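PDB 5O1L: rubber oxygenase from Streptomyces sp., which uses a b-type heme and molecular oxygen to cleave the double bonds of poly(cis-1,4-isoprene), the first step of rubber degradation. Local coordinates for residues Ala132-Gly137 with Leu171-Gly176. Numbering follows the deposited sequence.
With HEM (protoporphyrin IX containing Fe), chain C.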
loop_
_atom_site.group_PDB
_atom_site.type_symbol
_atom_site.label_atom_id
_atom_site.label_comp_id
_atom_site.label_asym_id
_atom_site.label_seq_id
_atom_site.Cartn_x
_atom_site.Cartn_y
_atom_site.Cartn_z
ATOM N N ALA A 132 -4.509 1.689 -11.529
ATOM C CA ALA A 132 -5.531 2.706 -11.290
ATOM C C ALA A 132 -6.136 2.526 -9.900
ATOM O O ALA A 132 -6.405 3.480 -9.189
ATOM C CB ALA A 132 -6.617 2.637 -12.344
ATOM N N LEU A 133 -6.357 1.273 -9.541
ATOM C CA LEU A 133 -6.892 0.982 -8.216
ATOM C C LEU A 133 -5.953 1.339 -7.097
ATOM O O LEU A 133 -6.414 1.909 -6.104
ATOM C CB LEU A 133 -7.298 -0.493 -8.124
ATOM C CG LEU A 133 -8.562 -0.824 -8.935
ATOM C CD1 LEU A 133 -8.733 -2.262 -9.155
ATOM C CD2 LEU A 133 -9.813 -0.251 -8.244
ATOM N N TYR A 134 -4.663 1.038 -7.208
ATOM C CA TYR A 134 -3.718 1.495 -6.210
ATOM C C TYR A 134 -3.649 2.990 -6.147
ATOM O O TYR A 134 -3.690 3.561 -5.065
ATOM C CB TYR A 134 -2.320 0.955 -6.437
ATOM C CG TYR A 134 -2.086 -0.556 -6.294
ATOM C CD1 TYR A 134 -2.692 -1.294 -5.342
ATOM C CD2 TYR A 134 -1.110 -1.179 -7.075
ATOM C CE1 TYR A 134 -2.427 -2.671 -5.238
ATOM C CE2 TYR A 134 -0.860 -2.539 -6.980
ATOM C CZ TYR A 134 -1.572 -3.251 -6.043
ATOM O OH TYR A 134 -1.253 -4.614 -6.008
ATOM N N GLY A 135 -3.527 3.629 -7.279
ATOM C CA GLY A 135 -3.197 5.067 -7.327
ATOM C C GLY A 135 -4.344 5.914 -6.947
ATOM O O GLY A 135 -4.170 6.909 -6.167
ATOM N N LEU A 136 -5.510 5.686 -7.504
ATOM C CA LEU A 136 -6.675 6.472 -7.212
ATOM C C LEU A 136 -7.415 5.867 -6.094
ATOM O O LEU A 136 -7.684 6.600 -5.148
ATOM C CB LEU A 136 -7.570 6.688 -8.434
ATOM C CG LEU A 136 -6.863 7.419 -9.532
ATOM C CD1 LEU A 136 -7.765 7.476 -10.747
ATOM C CD2 LEU A 136 -6.438 8.817 -9.114
ATOM N N GLY A 137 -7.734 4.564 -6.147
ATOM C CA GLY A 137 -8.570 3.940 -5.176
ATOM C C GLY A 137 -7.906 3.894 -3.826
ATOM O O GLY A 137 -8.326 4.605 -2.902
ATOM N N LEU A 171 1.818 3.304 -3.264
ATOM C CA LEU A 171 1.977 2.052 -2.576
ATOM C C LEU A 171 1.154 1.052 -3.374
ATOM O O LEU A 171 -0.023 1.315 -3.870
ATOM C CB LEU A 171 1.561 2.051 -1.111
ATOM C CG LEU A 171 2.240 3.006 -0.171
ATOM C CD1 LEU A 171 1.635 2.810 1.201
ATOM C CD2 LEU A 171 3.737 2.818 -0.207
ATOM N N GLY A 172 1.742 -0.100 -3.469
ATOM C CA GLY A 172 1.266 -1.187 -4.270
ATOM C C GLY A 172 2.125 -1.383 -5.483
ATOM O O GLY A 172 2.294 -2.481 -5.946
ATOM N N TYR A 173 2.646 -0.308 -6.078
ATOM C CA TYR A 173 3.429 -0.479 -7.288
ATOM C C TYR A 173 4.701 -1.241 -7.134
ATOM O O TYR A 173 5.020 -2.048 -7.974
ATOM C CB TYR A 173 3.711 0.914 -7.937
ATOM C CG TYR A 173 2.593 1.540 -8.712
ATOM C CD1 TYR A 173 1.469 2.008 -8.121
ATOM C CD2 TYR A 173 2.693 1.651 -10.078
ATOM C CE1 TYR A 173 0.429 2.605 -8.829
ATOM C CE2 TYR A 173 1.650 2.181 -10.811
ATOM C CZ TYR A 173 0.564 2.672 -10.192
ATOM O OH TYR A 173 -0.505 3.261 -10.900
ATOM N N ASP A 174 5.431 -1.006 -6.062
ATOM C CA ASP A 174 6.679 -1.744 -5.858
ATOM C C ASP A 174 6.377 -3.220 -5.507
ATOM O O ASP A 174 7.047 -4.114 -6.038
ATOM C CB ASP A 174 7.568 -1.101 -4.857
ATOM C CG ASP A 174 8.226 0.193 -5.420
ATOM O OD1 ASP A 174 8.300 0.379 -6.684
ATOM O OD2 ASP A 174 8.547 1.037 -4.600
ATOM N N ILE A 175 5.368 -3.424 -4.655
ATOM C CA ILE A 175 5.026 -4.797 -4.334
ATOM C C ILE A 175 4.602 -5.584 -5.555
ATOM O O ILE A 175 4.890 -6.760 -5.682
ATOM C CB ILE A 175 3.951 -4.758 -3.207
ATOM C CG1 ILE A 175 4.593 -4.373 -1.868
ATOM C CG2 ILE A 175 3.204 -6.090 -3.096
ATOM C CD1 ILE A 175 3.658 -3.789 -0.826
ATOM N N GLY A 176 3.881 -4.924 -6.454
ATOM C CA GLY A 176 3.406 -5.523 -7.684
ATOM C C GLY A 176 4.337 -5.471 -8.841
ATOM O O GLY A 176 3.971 -5.747 -9.942
HETATM C CHA HEM C . 7.007 5.412 4.979
HETATM C CHB HEM C . 5.041 1.684 2.792
HETATM C CHC HEM C . 1.935 1.204 6.403
HETATM C CHD HEM C . 3.266 5.502 8.000
HETATM C C1A HEM C . 6.732 4.391 4.141
HETATM C C2A HEM C . 7.527 4.147 2.960
HETATM C C3A HEM C . 6.945 3.122 2.322
HETATM C C4A HEM C . 5.863 2.686 3.079
HETATM C CMA HEM C . 7.431 2.561 1.007
HETATM C CAA HEM C . 8.783 4.912 2.475
HETATM C CBA HEM C . 8.357 6.171 1.696
HETATM C CGA HEM C . 9.496 6.652 0.873
HETATM O O1A HEM C . 10.333 7.288 1.525
HETATM O O2A HEM C . 9.548 6.366 -0.386
HETATM C C1B HEM C . 4.033 1.198 3.617
HETATM C C2B HEM C . 3.262 0.050 3.284
HETATM C C3B HEM C . 2.399 -0.142 4.269
HETATM C C4B HEM C . 2.597 0.928 5.235
HETATM C CMB HEM C . 3.400 -0.823 2.054
HETATM C CAB HEM C . 1.419 -1.149 4.590
HETATM C CBB HEM C . 1.097 -2.312 3.822
HETATM C C1C HEM C . 2.019 2.349 7.182
HETATM C C2C HEM C . 1.045 2.661 8.212
HETATM C C3C HEM C . 1.466 3.871 8.657
HETATM C C4C HEM C . 2.598 4.268 7.838
HETATM C CMC HEM C . -0.051 1.769 8.717
HETATM C CAC HEM C . 0.852 4.697 9.707
HETATM C CBC HEM C . -0.156 4.392 10.618
HETATM C C1D HEM C . 4.394 5.846 7.301
HETATM C C2D HEM C . 5.187 7.062 7.570
HETATM C C3D HEM C . 6.226 7.056 6.743
HETATM C C4D HEM C . 6.120 5.814 5.974
HETATM C CMD HEM C . 4.757 8.090 8.548
HETATM C CAD HEM C . 7.325 8.138 6.612
HETATM C CBD HEM C . 6.803 9.196 5.647
HETATM C CGD HEM C . 7.837 10.323 5.556
HETATM O O1D HEM C . 8.353 10.526 4.434
HETATM O O2D HEM C . 8.184 11.034 6.538
HETATM N NA HEM C . 5.737 3.469 4.220
HETATM N NB HEM C . 3.563 1.683 4.774
HETATM N NC HEM C . 2.940 3.327 6.928
HETATM N ND HEM C . 5.043 5.085 6.384
HETATM FE FE HEM C . 4.337 3.389 5.606
HETATM O O HOH W 1 -1.878 3.071 -3.032
#
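Tyr134, on helix 127-142, turns one face of its phenol ring onto the backbone of Gly172 in the loop that follows helix 161-169. Gly172 CA stands over the middle of the ring, 3.7 Å from the centroid of the Tyr134 ring and 11° off its normal, a CH-pi contact. A side chain on Gly172 would collide with the ring at CG, and its positive phi (107°) is one that glycine accepts readily. With CG of Tyr134 anti to the carbonyl carbon, chi1 of -66° lays the ring face across Gly172, which brings Tyr134 CE2 to 3.3 Å from Gly172 O. That same oxygen takes the Gly176 N bond of the following turn.

Tyr173 runs alongside the root of Tyr134 and points the edge of its ring at the helix: Tyr173 CE1 meets Tyr134 CB at 4.0 Å, and Gly135, whose N lies at that edge, has no side chain to stand near the Tyr173 hydroxyl. This hydroxyl makes a weak hydrogen bond to Gly131 O. A water lies within hydrogen-bonding distance of Tyr134 O (2.8 Å) and Leu171 O (2.7 Å), bridging the two backbones.

The Tyr134 hydroxyl is hydrogen-bonded to Tyr257 and Trp261 of helix 251-267. Cutting the Tyr134 side chain back to an alanine is likely to uncover Gly172 CA and leave the Tyr257 hydroxyl and Trp261 NE1 without this partner.

From the same loop Leu171 packs on the heme, Leu171 CD2 lying 3.5 Å from HEM CHB. The heme-lining loop thus meets a core helix of the catalytic domain through the close approach of ring and glycine backbone, with a water joining two carbonyls and no direct polar bond between the segments.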